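Local coordinates for alpha-fucosidase (Bifidobacterium bifidum, PDB 2EAB), which probably hydrolyses alpha-1,2-linked L-fucose from glycans, this chain being the catalytic portion, with its calcium sites, of a longer membrane-associated protein, at residues G37-G40 with R46-Q49; Q49-F54 with T62-V67; R369-L374 with L747-A752; N756-D759 with P763-I766. All blocks are in the same frame, centred on the assembly; numbering follows the deposited sequence.

Overall arrangement
Contacts 1 and 2 come first along the chain, in the family 65-type N-terminal range; they share Q49 and helix 42-50, and contact 2 runs on into the hairpin of strands 52-55 and 59-63. Contacts 3 and 4 follow much later, in the family 95 catalytic range, on helices 365-386 and 738-751 and on the loop before helix 767-780. Contact 4 lies in the middle: its centre is about 10 Å from that of contact 1, 13 Å from contact 2 and 12 Å from contact 3, and it touches all three. Contacts 1 and 3, with centres about 21 Å apart, do not touch. The loop 756-766 thus joins the N-terminal part to the catalytic helices.

Contact 1 (G37-G40 with R46-Q49); sequences GNYG and RWQQ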
loop_
_atom_site.group_PDB
_atom_site.type_symbol
_atom_site.label_atom_id
_atom_site.label_comp_id
_atom_site.label_asym_id
_atom_site.label_seq_id
_atom_site.Cartn_x
_atom_site.Cartn_y
_atom_site.Cartn_z
ATOM N N GLY A 37 0.661 -20.743 1.128
ATOM C CA GLY A 37 -0.687 -21.200 0.808
ATOM C C GLY A 37 -1.129 -20.798 -0.585
ATOM O O GLY A 37 -0.813 -19.695 -1.057
ATOM N N ASN A 38 -1.851 -21.714 -1.234
ATOM C CA ASN A 38 -2.392 -21.547 -2.590
ATOM C C ASN A 38 -1.381 -21.666 -3.729
ATOM O O ASN A 38 -1.742 -21.517 -4.892
ATOM C CB ASN A 38 -3.221 -20.257 -2.724
ATOM C CG ASN A 38 -4.609 -20.391 -2.128
ATOM O OD1 ASN A 38 -5.359 -21.310 -2.463
ATOM N ND2 ASN A 38 -4.963 -19.466 -1.254
ATOM N N TYR A 39 -0.124 -21.950 -3.400
ATOM C CA TYR A 39 0.908 -22.079 -4.426
ATOM C C TYR A 39 1.547 -23.469 -4.475
ATOM O O TYR A 39 2.739 -23.612 -4.773
ATOM C CB TYR A 39 1.957 -20.983 -4.270
ATOM C CG TYR A 39 1.493 -19.619 -4.733
ATOM C CD1 TYR A 39 1.759 -19.178 -6.028
ATOM C CD2 TYR A 39 0.792 -18.772 -3.881
ATOM C CE1 TYR A 39 1.355 -17.925 -6.462
ATOM C CE2 TYR A 39 0.377 -17.510 -4.310
ATOM C CZ TYR A 39 0.667 -17.100 -5.594
ATOM O OH TYR A 39 0.295 -15.853 -6.022
ATOM N N GLY A 40 0.732 -24.489 -4.205
ATOM C CA GLY A 40 1.163 -25.886 -4.298
ATOM C C GLY A 40 1.413 -26.354 -5.722
ATOM O O GLY A 40 2.179 -27.298 -5.945
ATOM N N ARG A 46 6.173 -20.843 -9.583
ATOM C CA ARG A 46 7.175 -20.275 -10.474
ATOM C C ARG A 46 6.792 -18.848 -10.861
ATOM O O ARG A 46 7.640 -17.950 -10.860
ATOM C CB ARG A 46 7.382 -21.141 -11.723
ATOM C CG ARG A 46 8.563 -20.700 -12.595
ATOM C CD ARG A 46 9.904 -21.195 -12.058
ATOM N NE ARG A 46 10.034 -22.652 -12.132
ATOM C CZ ARG A 46 11.042 -23.350 -11.611
ATOM N NH1 ARG A 46 12.035 -22.737 -10.976
ATOM N NH2 ARG A 46 11.056 -24.669 -11.730
ATOM N N TRP A 47 5.514 -18.642 -11.180
ATOM C CA TRP A 47 5.019 -17.311 -11.532
ATOM C C TRP A 47 5.416 -16.265 -10.477
ATOM O O TRP A 47 5.994 -15.216 -10.801
ATOM C CB TRP A 47 3.490 -17.310 -11.728
ATOM C CG TRP A 47 2.977 -15.904 -11.887
ATOM C CD1 TRP A 47 2.932 -15.176 -13.037
ATOM C CD2 TRP A 47 2.493 -15.040 -10.847
ATOM N NE1 TRP A 47 2.436 -13.916 -12.785
ATOM C CE2 TRP A 47 2.165 -13.805 -11.447
ATOM C CE3 TRP A 47 2.287 -15.197 -9.471
ATOM C CZ2 TRP A 47 1.660 -12.725 -10.712
ATOM C CZ3 TRP A 47 1.788 -14.123 -8.738
ATOM C CH2 TRP A 47 1.479 -12.906 -9.364
ATOM N N GLN A 48 5.103 -16.547 -9.216
ATOM C CA GLN A 48 5.260 -15.530 -8.170
ATOM C C GLN A 48 6.712 -15.236 -7.829
ATOM O O GLN A 48 7.021 -14.148 -7.344
ATOM C CB GLN A 48 4.494 -15.900 -6.895
ATOM C CG GLN A 48 5.069 -17.080 -6.137
ATOM C CD GLN A 48 4.449 -17.264 -4.773
ATOM O OE1 GLN A 48 3.809 -16.357 -4.231
ATOM N NE2 GLN A 48 4.655 -18.438 -4.194
ATOM N N GLN A 49 7.602 -16.196 -8.082
ATOM C CA GLN A 49 9.002 -16.045 -7.680
ATOM C C GLN A 49 9.911 -15.497 -8.773
ATOM O O GLN A 49 11.003 -15.007 -8.475
ATOM C CB GLN A 49 9.572 -17.368 -7.145
ATOM C CG GLN A 49 8.814 -17.914 -5.947
ATOM C CD GLN A 49 9.639 -18.825 -5.052
ATOM O OE1 GLN A 49 10.867 -18.701 -4.963
ATOM N NE2 GLN A 49 8.959 -19.729 -4.358
#
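The backbones at Y39 and Q48 stand well apart, CA to CA 8.7 Å, the irregular loop 37-40 facing helix 42-50 into which the chain soon turns, so side chains fill the gap. Y39 lays one face of its phenol ring against the flat amide of Q48, the two planes only 7° from parallel. The amide spans the ring: Q48 OE1 sits 3.4 Å above its plane, over the centre, while Q48 NE2 lies 3.4 Å from Y39 CG, near the root of the ring. Q48 swings CG between its own backbone N and carbonyl carbon (chi1 69°) and then runs extended, which carries the amide across the ring instead of past it. W47 comes to the same ring from another quarter, with the six-membered part of its indole: W47 CE3 is near the ring plane at the edge, 4.2 Å from Y39 CE1, and W47 CZ3 lies 3.5 Å from Y39 OH. The polar ends look elsewhere. Q48 OE1 accepts from F764 N, Q48 NE2 gives hydrogen bonds to A35 O and N45 OD1, and W47 NE1 is hydrogen-bonded to T62 OG1. P763 packs on both Y39 and Q48. The contact is therefore an amide-pi stack inside the N-terminal part, next to the catalytic-domain loop. The bonds at both the oxygen and the nitrogen of Q48 satisfy the buried amide and fix its rotation, while its flat side rests on the aromatic ring.

Contact 2 (Q49-F54 with T62-V67); sequences QTTLPF and TVWGEV
T51 carries OG1 between its backbone N and carbonyl carbon (chi1 64°), which sets CG2 beside the N and aims this methyl at W64, whose indole swings back beside its own backbone N. The result is a CH-pi contact: T51 CG2 stands 3.5 Å from the centroid of the five-membered ring of W64, only 6° off the ring normal. The other branch, T51 OG1, packs 3.4 Å from T62 CB and donates its hydrogen bond to W47 O, back in helix 42-50. Beyond T51 the strands pair. L52 and V63 form an antiparallel hydrogen-bonded pair, L52 N to V63 O at 3.2 Å and V63 N to L52 O at 2.9 Å, the latter nearly straight at 168°. P53 and T62 follow as a non-hydrogen-bonded pair, with P53 CB 3.8 Å from T62 CG2. F54 turns the edge of its ring to V63, CE2 lying 3.6 Å from V63 CG2. P53 also packs on Y378 and L382 of helix 365-386. This is a beta hairpin, strands 52-55 and 59-63, at one border of an antiparallel sheet in the galactose mutarotase-like N-terminal domain.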
loop_
_atom_site.group_PDB
_atom_site.type_symbol
_atom_site.label_atom_id
_atom_site.label_comp_id
_atom_site.label_asym_id
_atom_site.label_seq_id
_atom_site.Cartn_x
_atom_site.Cartn_y
_atom_site.Cartn_z
ATOM N N GLN A 49 7.602 -16.196 -8.082
ATOM C CA GLN A 49 9.002 -16.045 -7.680
ATOM C C GLN A 49 9.911 -15.497 -8.773
ATOM O O GLN A 49 11.003 -15.007 -8.475
ATOM C CB GLN A 49 9.572 -17.368 -7.145
ATOM C CG GLN A 49 8.814 -17.914 -5.947
ATOM C CD GLN A 49 9.639 -18.825 -5.052
ATOM O OE1 GLN A 49 10.867 -18.701 -4.963
ATOM N NE2 GLN A 49 8.959 -19.729 -4.358
ATOM N N THR A 50 9.471 -15.578 -10.025
ATOM C CA THR A 50 10.402 -15.396 -11.145
ATOM C C THR A 50 9.996 -14.415 -12.247
ATOM O O THR A 50 10.858 -13.982 -13.010
ATOM C CB THR A 50 10.762 -16.748 -11.826
ATOM O OG1 THR A 50 9.623 -17.235 -12.537
ATOM C CG2 THR A 50 11.207 -17.795 -10.815
ATOM N N THR A 51 8.711 -14.077 -12.357
ATOM C CA THR A 51 8.254 -13.240 -13.464
ATOM C C THR A 51 8.385 -11.750 -13.151
ATOM O O THR A 51 8.482 -11.352 -11.990
ATOM C CB THR A 51 6.806 -13.580 -13.886
ATOM O OG1 THR A 51 5.911 -13.277 -12.808
ATOM C CG2 THR A 51 6.683 -15.055 -14.273
ATOM N N LEU A 52 8.385 -10.930 -14.197
ATOM C CA LEU A 52 8.676 -9.510 -14.041
ATOM C C LEU A 52 7.461 -8.658 -14.382
ATOM O O LEU A 52 6.934 -8.743 -15.488
ATOM C CB LEU A 52 9.903 -9.114 -14.872
ATOM C CG LEU A 52 11.221 -9.740 -14.399
ATOM C CD1 LEU A 52 12.341 -9.519 -15.409
ATOM C CD2 LEU A 52 11.611 -9.199 -13.023
ATOM N N PRO A 53 6.988 -7.862 -13.404
ATOM C CA PRO A 53 5.749 -7.114 -13.537
ATOM C C PRO A 53 5.877 -5.748 -14.197
ATOM O O PRO A 53 6.884 -5.049 -14.036
ATOM C CB PRO A 53 5.311 -6.933 -12.084
ATOM C CG PRO A 53 6.592 -6.797 -11.343
ATOM C CD PRO A 53 7.581 -7.688 -12.063
ATOM N N PHE A 54 4.829 -5.370 -14.912
ATOM C CA PHE A 54 4.677 -4.017 -15.418
ATOM C C PHE A 54 3.184 -3.722 -15.508
ATOM O O PHE A 54 2.361 -4.640 -15.565
ATOM C CB PHE A 54 5.371 -3.850 -16.782
ATOM C CG PHE A 54 4.720 -4.623 -17.888
ATOM C CD1 PHE A 54 3.811 -3.998 -18.729
ATOM C CD2 PHE A 54 5.000 -5.974 -18.087
ATOM C CE1 PHE A 54 3.188 -4.700 -19.750
ATOM C CE2 PHE A 54 4.374 -6.685 -19.108
ATOM C CZ PHE A 54 3.470 -6.046 -19.940
ATOM N N THR A 62 2.932 -9.854 -16.340
ATOM C CA THR A 62 4.095 -10.442 -15.691
ATOM C C THR A 62 4.781 -11.344 -16.713
ATOM O O THR A 62 4.203 -12.332 -17.179
ATOM C CB THR A 62 3.743 -11.200 -14.385
ATOM O OG1 THR A 62 2.388 -11.670 -14.434
ATOM C CG2 THR A 62 3.919 -10.289 -13.164
ATOM N N VAL A 63 6.003 -10.960 -17.076
ATOM C CA VAL A 63 6.720 -11.534 -18.212
ATOM C C VAL A 63 7.564 -12.726 -17.789
ATOM O O VAL A 63 8.350 -12.638 -16.844
ATOM C CB VAL A 63 7.636 -10.475 -18.868
ATOM C CG1 VAL A 63 8.381 -11.055 -20.070
ATOM C CG2 VAL A 63 6.822 -9.266 -19.280
ATOM N N TRP A 64 7.404 -13.835 -18.510
ATOM C CA TRP A 64 8.187 -15.037 -18.240
ATOM C C TRP A 64 9.512 -15.058 -19.020
ATOM O O TRP A 64 10.534 -15.495 -18.503
ATOM C CB TRP A 64 7.362 -16.293 -18.544
ATOM C CG TRP A 64 6.155 -16.492 -17.653
ATOM C CD1 TRP A 64 5.030 -15.710 -17.593
ATOM C CD2 TRP A 64 5.949 -17.555 -16.714
ATOM N NE1 TRP A 64 4.148 -16.215 -16.670
ATOM C CE2 TRP A 64 4.683 -17.347 -16.116
ATOM C CE3 TRP A 64 6.713 -18.659 -16.312
ATOM C CZ2 TRP A 64 4.161 -18.205 -15.147
ATOM C CZ3 TRP A 64 6.192 -19.513 -15.344
ATOM C CH2 TRP A 64 4.929 -19.278 -14.772
ATOM N N GLY A 65 9.482 -14.575 -20.259
ATOM C CA GLY A 65 10.676 -14.550 -21.104
ATOM C C GLY A 65 11.089 -15.918 -21.616
ATOM O O GLY A 65 12.281 -16.184 -21.799
ATOM N N GLU A 66 10.112 -16.792 -21.842
ATOM C CA GLU A 66 10.400 -18.122 -22.375
ATOM C C GLU A 66 10.853 -18.037 -23.824
ATOM O O GLU A 66 10.425 -17.160 -24.565
ATOM C CB GLU A 66 9.193 -19.048 -22.230
ATOM C CG GLU A 66 8.694 -19.200 -20.791
ATOM C CD GLU A 66 9.761 -19.711 -19.840
ATOM O OE1 GLU A 66 10.513 -20.633 -20.226
ATOM O OE2 GLU A 66 9.853 -19.188 -18.706
ATOM N N VAL A 67 11.724 -18.961 -24.219
ATOM C CA VAL A 67 12.326 -18.923 -25.552
ATOM C C VAL A 67 11.291 -19.165 -26.655
ATOM O O VAL A 67 11.121 -18.329 -27.544
ATOM C CB VAL A 67 13.520 -19.908 -25.672
ATOM C CG1 VAL A 67 13.974 -20.050 -27.123
ATOM C CG2 VAL A 67 14.683 -19.446 -24.805
#

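Contact 3 (R369-L374 with L747-A752); sequences RELETL and LQLKNA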
loop_
_atom_site.group_PDB
_atom_site.type_symbol
_atom_site.label_atom_id
_atom_site.label_comp_id
_atom_site.label_asym_id
_atom_site.label_seq_id
_atom_site.Cartn_x
_atom_site.Cartn_y
_atom_site.Cartn_z
ATOM N N ARG A 369 24.656 -2.736 -1.392
ATOM C CA ARG A 369 23.998 -1.469 -1.688
ATOM C C ARG A 369 23.155 -1.556 -2.959
ATOM O O ARG A 369 22.099 -0.929 -3.042
ATOM C CB ARG A 369 25.010 -0.322 -1.769
ATOM C CG ARG A 369 25.859 -0.117 -0.505
ATOM C CD ARG A 369 25.039 0.094 0.778
ATOM N NE ARG A 369 25.900 -0.017 1.959
ATOM C CZ ARG A 369 25.906 -1.037 2.818
ATOM N NH1 ARG A 369 25.073 -2.062 2.682
ATOM N NH2 ARG A 369 26.745 -1.024 3.842
ATOM N N GLU A 370 23.604 -2.342 -3.937
ATOM C CA GLU A 370 22.795 -2.570 -5.137
ATOM C C GLU A 370 21.453 -3.223 -4.807
ATOM O O GLU A 370 20.410 -2.733 -5.240
ATOM C CB GLU A 370 23.541 -3.382 -6.201
ATOM C CG GLU A 370 22.684 -3.630 -7.450
ATOM C CD GLU A 370 23.408 -4.347 -8.576
ATOM O OE1 GLU A 370 24.626 -4.601 -8.456
ATOM O OE2 GLU A 370 22.745 -4.658 -9.588
ATOM N N LEU A 371 21.474 -4.312 -4.044
ATOM C CA LEU A 371 20.220 -4.993 -3.710
ATOM C C LEU A 371 19.308 -4.114 -2.854
ATOM O O LEU A 371 18.103 -4.033 -3.101
ATOM C CB LEU A 371 20.464 -6.349 -3.036
ATOM C CG LEU A 371 19.206 -7.220 -2.896
ATOM C CD1 LEU A 371 18.593 -7.553 -4.252
ATOM C CD2 LEU A 371 19.484 -8.491 -2.117
ATOM N N GLU A 372 19.886 -3.435 -1.867
ATOM C CA GLU A 372 19.111 -2.567 -0.983
ATOM C C GLU A 372 18.450 -1.419 -1.748
ATOM O O GLU A 372 17.256 -1.147 -1.567
ATOM C CB GLU A 372 19.992 -2.058 0.161
ATOM C CG GLU A 372 20.403 -3.177 1.116
ATOM C CD GLU A 372 21.685 -2.910 1.888
ATOM O OE1 GLU A 372 22.182 -1.758 1.893
ATOM O OE2 GLU A 372 22.195 -3.874 2.502
ATOM N N THR A 373 19.207 -0.759 -2.620
ATOM C CA THR A 373 18.633 0.335 -3.401
ATOM C C THR A 373 17.683 -0.148 -4.497
ATOM O O THR A 373 16.716 0.539 -4.816
ATOM C CB THR A 373 19.702 1.294 -3.980
ATOM O OG1 THR A 373 20.607 0.572 -4.825
ATOM C CG2 THR A 373 20.473 1.991 -2.865
ATOM N N LEU A 374 17.936 -1.328 -5.060
ATOM C CA LEU A 374 17.005 -1.892 -6.034
ATOM C C LEU A 374 15.655 -2.208 -5.411
ATOM O O LEU A 374 14.621 -1.872 -5.985
ATOM C CB LEU A 374 17.569 -3.148 -6.698
ATOM C CG LEU A 374 18.556 -2.986 -7.854
ATOM C CD1 LEU A 374 19.037 -4.357 -8.313
ATOM C CD2 LEU A 374 17.956 -2.202 -9.022
ATOM N N LEU A 747 17.377 -8.488 6.963
ATOM C CA LEU A 747 16.608 -9.705 7.184
ATOM C C LEU A 747 15.463 -9.856 6.191
ATOM O O LEU A 747 15.183 -10.971 5.748
ATOM C CB LEU A 747 16.114 -9.792 8.628
ATOM C CG LEU A 747 17.199 -10.087 9.674
ATOM C CD1 LEU A 747 16.697 -9.820 11.085
ATOM C CD2 LEU A 747 17.735 -11.514 9.545
ATOM N N GLN A 748 14.808 -8.749 5.830
ATOM C CA GLN A 748 13.772 -8.796 4.801
ATOM C C GLN A 748 14.346 -9.259 3.465
ATOM O O GLN A 748 13.766 -10.110 2.790
ATOM C CB GLN A 748 13.072 -7.446 4.629
ATOM C CG GLN A 748 11.954 -7.512 3.583
ATOM C CD GLN A 748 11.260 -6.191 3.340
ATOM O OE1 GLN A 748 11.856 -5.125 3.475
ATOM N NE2 GLN A 748 9.989 -6.256 2.957
ATOM N N LEU A 749 15.495 -8.706 3.090
ATOM C CA LEU A 749 16.122 -9.065 1.827
ATOM C C LEU A 749 16.558 -10.529 1.816
ATOM O O LEU A 749 16.439 -11.200 0.799
ATOM C CB LEU A 749 17.287 -8.121 1.503
ATOM C CG LEU A 749 16.913 -6.882 0.673
ATOM C CD1 LEU A 749 15.735 -6.100 1.263
ATOM C CD2 LEU A 749 18.106 -5.963 0.501
ATOM N N LYS A 750 17.031 -11.026 2.953
ATOM C CA LYS A 750 17.498 -12.413 3.040
ATOM C C LYS A 750 16.368 -13.440 3.135
ATOM O O LYS A 750 16.507 -14.567 2.648
ATOM C CB LYS A 750 18.445 -12.592 4.226
ATOM C CG LYS A 750 19.790 -11.922 4.043
ATOM C CD LYS A 750 20.629 -12.021 5.304
ATOM C CE LYS A 750 21.925 -11.258 5.140
ATOM N NZ LYS A 750 22.767 -11.339 6.360
ATOM N N ASN A 751 15.254 -13.047 3.747
ATOM C CA ASN A 751 14.223 -14.005 4.149
ATOM C C ASN A 751 12.811 -13.734 3.634
ATOM O O ASN A 751 11.895 -14.494 3.944
ATOM C CB ASN A 751 14.183 -14.110 5.676
ATOM C CG ASN A 751 15.493 -14.588 6.261
ATOM O OD1 ASN A 751 15.918 -15.718 6.024
ATOM N ND2 ASN A 751 16.146 -13.726 7.030
ATOM N N ALA A 752 12.627 -12.671 2.858
ATOM C CA ALA A 752 11.278 -12.286 2.431
ATOM C C ALA A 752 11.221 -11.686 1.025
ATOM O O ALA A 752 10.263 -10.986 0.678
ATOM C CB ALA A 752 10.627 -11.352 3.460
#
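The flat carboxylate of E372 turns neither face nor edge to the other helix within contact distance: L749 meets the aliphatic stem below it, L749 CD2 lying 3.7 Å from E372 CG and the two side chains crossing at about a right angle. The carboxylate is occupied instead on its own side of the contact and beyond. E372 OE1 forms a salt bridge with R369 NH1 at 3.0 Å, a weak hydrogen bond with an N-H...O angle of 130°, and also takes the indole NH of W809; E372 OE2 is hydrogen-bonded to the hydroxyls of Y742 and Y358. L371 supplies the second apolar partner. With its CG anti to the backbone N (chi1 -169°), it points across the gap and meets L749 tip to tip, L371 CG 3.8 Å and L371 CD2 3.9 Å from L749 CD2. L749 has a chi1 of -91°, some 30° from a staggered value, and its CD2 methyl touches both L371 and E372. The closest CA pair, E372 and L749, is 7.7 Å apart, and Y358 of helix 351-360 packs on both L371 and L749. Helix 365-386 thus meets the last turns of helix 738-751 in the helical family 95 catalytic domain, away from the annotated calcium sites. The chemistry divides along the E372 side chain: its methylene stem shares a small apolar patch with the leucines, while its buried carboxylate is surrounded by R369, W809 and two tyrosines, an environment that would favour its ionised form.

Contact 4 (N756-D759 with P763-I766); sequences NLFD and PFQI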
loop_
_atom_site.group_PDB
_atom_site.type_symbol
_atom_site.label_atom_id
_atom_site.label_comp_id
_atom_site.label_asym_id
_atom_site.label_seq_id
_atom_site.Cartn_x
_atom_site.Cartn_y
_atom_site.Cartn_z
ATOM N N ASN A 756 12.551 -12.368 -8.201
ATOM C CA ASN A 756 12.045 -11.201 -8.924
ATOM C C ASN A 756 11.813 -9.991 -8.011
ATOM O O ASN A 756 11.169 -9.020 -8.412
ATOM C CB ASN A 756 10.741 -11.558 -9.645
ATOM C CG ASN A 756 9.635 -11.989 -8.683
ATOM O OD1 ASN A 756 9.833 -12.044 -7.470
ATOM N ND2 ASN A 756 8.467 -12.305 -9.229
ATOM N N LEU A 757 12.329 -10.090 -6.788
ATOM C CA LEU A 757 12.216 -9.062 -5.748
ATOM C C LEU A 757 10.792 -8.776 -5.271
ATOM O O LEU A 757 10.532 -7.739 -4.650
ATOM C CB LEU A 757 12.974 -7.778 -6.124
ATOM C CG LEU A 757 14.454 -7.976 -6.477
ATOM C CD1 LEU A 757 15.142 -6.634 -6.661
ATOM C CD2 LEU A 757 15.189 -8.825 -5.438
ATOM N N PHE A 758 9.872 -9.699 -5.544
ATOM C CA PHE A 758 8.574 -9.666 -4.877
ATOM C C PHE A 758 8.737 -10.035 -3.406
ATOM O O PHE A 758 9.359 -11.045 -3.060
ATOM C CB PHE A 758 7.583 -10.643 -5.519
ATOM C CG PHE A 758 6.744 -10.062 -6.639
ATOM C CD1 PHE A 758 6.692 -8.683 -6.895
ATOM C CD2 PHE A 758 5.948 -10.912 -7.403
ATOM C CE1 PHE A 758 5.886 -8.174 -7.929
ATOM C CE2 PHE A 758 5.147 -10.419 -8.435
ATOM C CZ PHE A 758 5.109 -9.045 -8.695
ATOM N N ASP A 759 8.162 -9.205 -2.541
ATOM C CA ASP A 759 8.070 -9.498 -1.117
ATOM C C ASP A 759 7.191 -10.715 -0.899
ATOM O O ASP A 759 6.185 -10.901 -1.596
ATOM C CB ASP A 759 7.476 -8.294 -0.382
ATOM C CG ASP A 759 7.165 -8.578 1.074
ATOM O OD1 ASP A 759 8.076 -8.490 1.914
ATOM O OD2 ASP A 759 5.983 -8.866 1.393
ATOM N N PRO A 763 2.679 -16.536 0.727
ATOM C CA PRO A 763 3.218 -16.318 -0.608
ATOM C C PRO A 763 3.491 -14.836 -0.885
ATOM O O PRO A 763 3.530 -14.021 0.047
ATOM C CB PRO A 763 2.094 -16.841 -1.499
ATOM C CG PRO A 763 0.862 -16.468 -0.751
ATOM C CD PRO A 763 1.212 -16.708 0.695
ATOM N N PHE A 764 3.690 -14.502 -2.156
ATOM C CA PHE A 764 3.865 -13.115 -2.587
ATOM C C PHE A 764 2.782 -12.230 -1.991
ATOM O O PHE A 764 1.590 -12.528 -2.130
ATOM C CB PHE A 764 3.821 -13.043 -4.120
ATOM C CG PHE A 764 3.517 -11.668 -4.685
ATOM C CD1 PHE A 764 4.229 -10.537 -4.293
ATOM C CD2 PHE A 764 2.543 -11.533 -5.661
ATOM C CE1 PHE A 764 3.939 -9.283 -4.848
ATOM C CE2 PHE A 764 2.257 -10.293 -6.228
ATOM C CZ PHE A 764 2.951 -9.165 -5.818
ATOM N N GLN A 765 3.220 -11.161 -1.326
ATOM C CA GLN A 765 2.356 -10.110 -0.792
ATOM C C GLN A 765 3.085 -8.801 -1.038
ATOM O O GLN A 765 4.225 -8.632 -0.601
ATOM C CB GLN A 765 2.124 -10.311 0.708
ATOM C CG GLN A 765 1.233 -11.502 1.042
ATOM C CD GLN A 765 -0.199 -11.297 0.598
ATOM O OE1 GLN A 765 -0.634 -11.830 -0.430
ATOM N NE2 GLN A 765 -0.941 -10.525 1.368
ATOM N N ILE A 766 2.449 -7.883 -1.751
ATOM C CA ILE A 766 3.129 -6.656 -2.165
ATOM C C ILE A 766 3.352 -5.668 -1.015
ATOM O O ILE A 766 4.227 -4.793 -1.092
ATOM C CB ILE A 766 2.378 -5.985 -3.337
ATOM C CG1 ILE A 766 3.325 -5.122 -4.178
ATOM C CG2 ILE A 766 1.139 -5.225 -2.845
ATOM C CD1 ILE A 766 2.754 -4.716 -5.528
#
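F758 and F764 lie face to face, their ring planes 7° apart and centroids separated by 3.7 Å. The stack is offset: F764 CE1 sits 3.3 Å above the F758 plane, over its centre, and F758 CD2 in return lies over the centre of the F764 ring. F764 has its CG anti to the backbone N (chi1 160°), which lifts the ring off the loop and onto F758. At the edge of the same ring, in its plane, D759 O approaches F764 CD1 to 3.4 Å. That carbonyl also accepts the backbone hydrogen bond from Q765 N at 3.0 Å, and F764 CA gives it a CA-H...O contact, so this one oxygen links the two arms of the loop beside the stack. The backbone before F758 is shaped by an Asx turn: N756 OD1 accepts from F758 N at 3.0 Å, the N-H standing above the amide plane. The carboxylate of D759 turns away from the stacked rings, and its OD1 accepts from Q748 NE2 on helix 738-751. The side-chain nitrogen of N756 bonds to Q48 O and T51 O in the N-terminal part. The folded loop therefore sits between elements of both domains: F758 packs on Y378 of helix 365-386, F764 on W47 of helix 42-50, and N769 of helix 767-780 bonds to D759 N and L757 O.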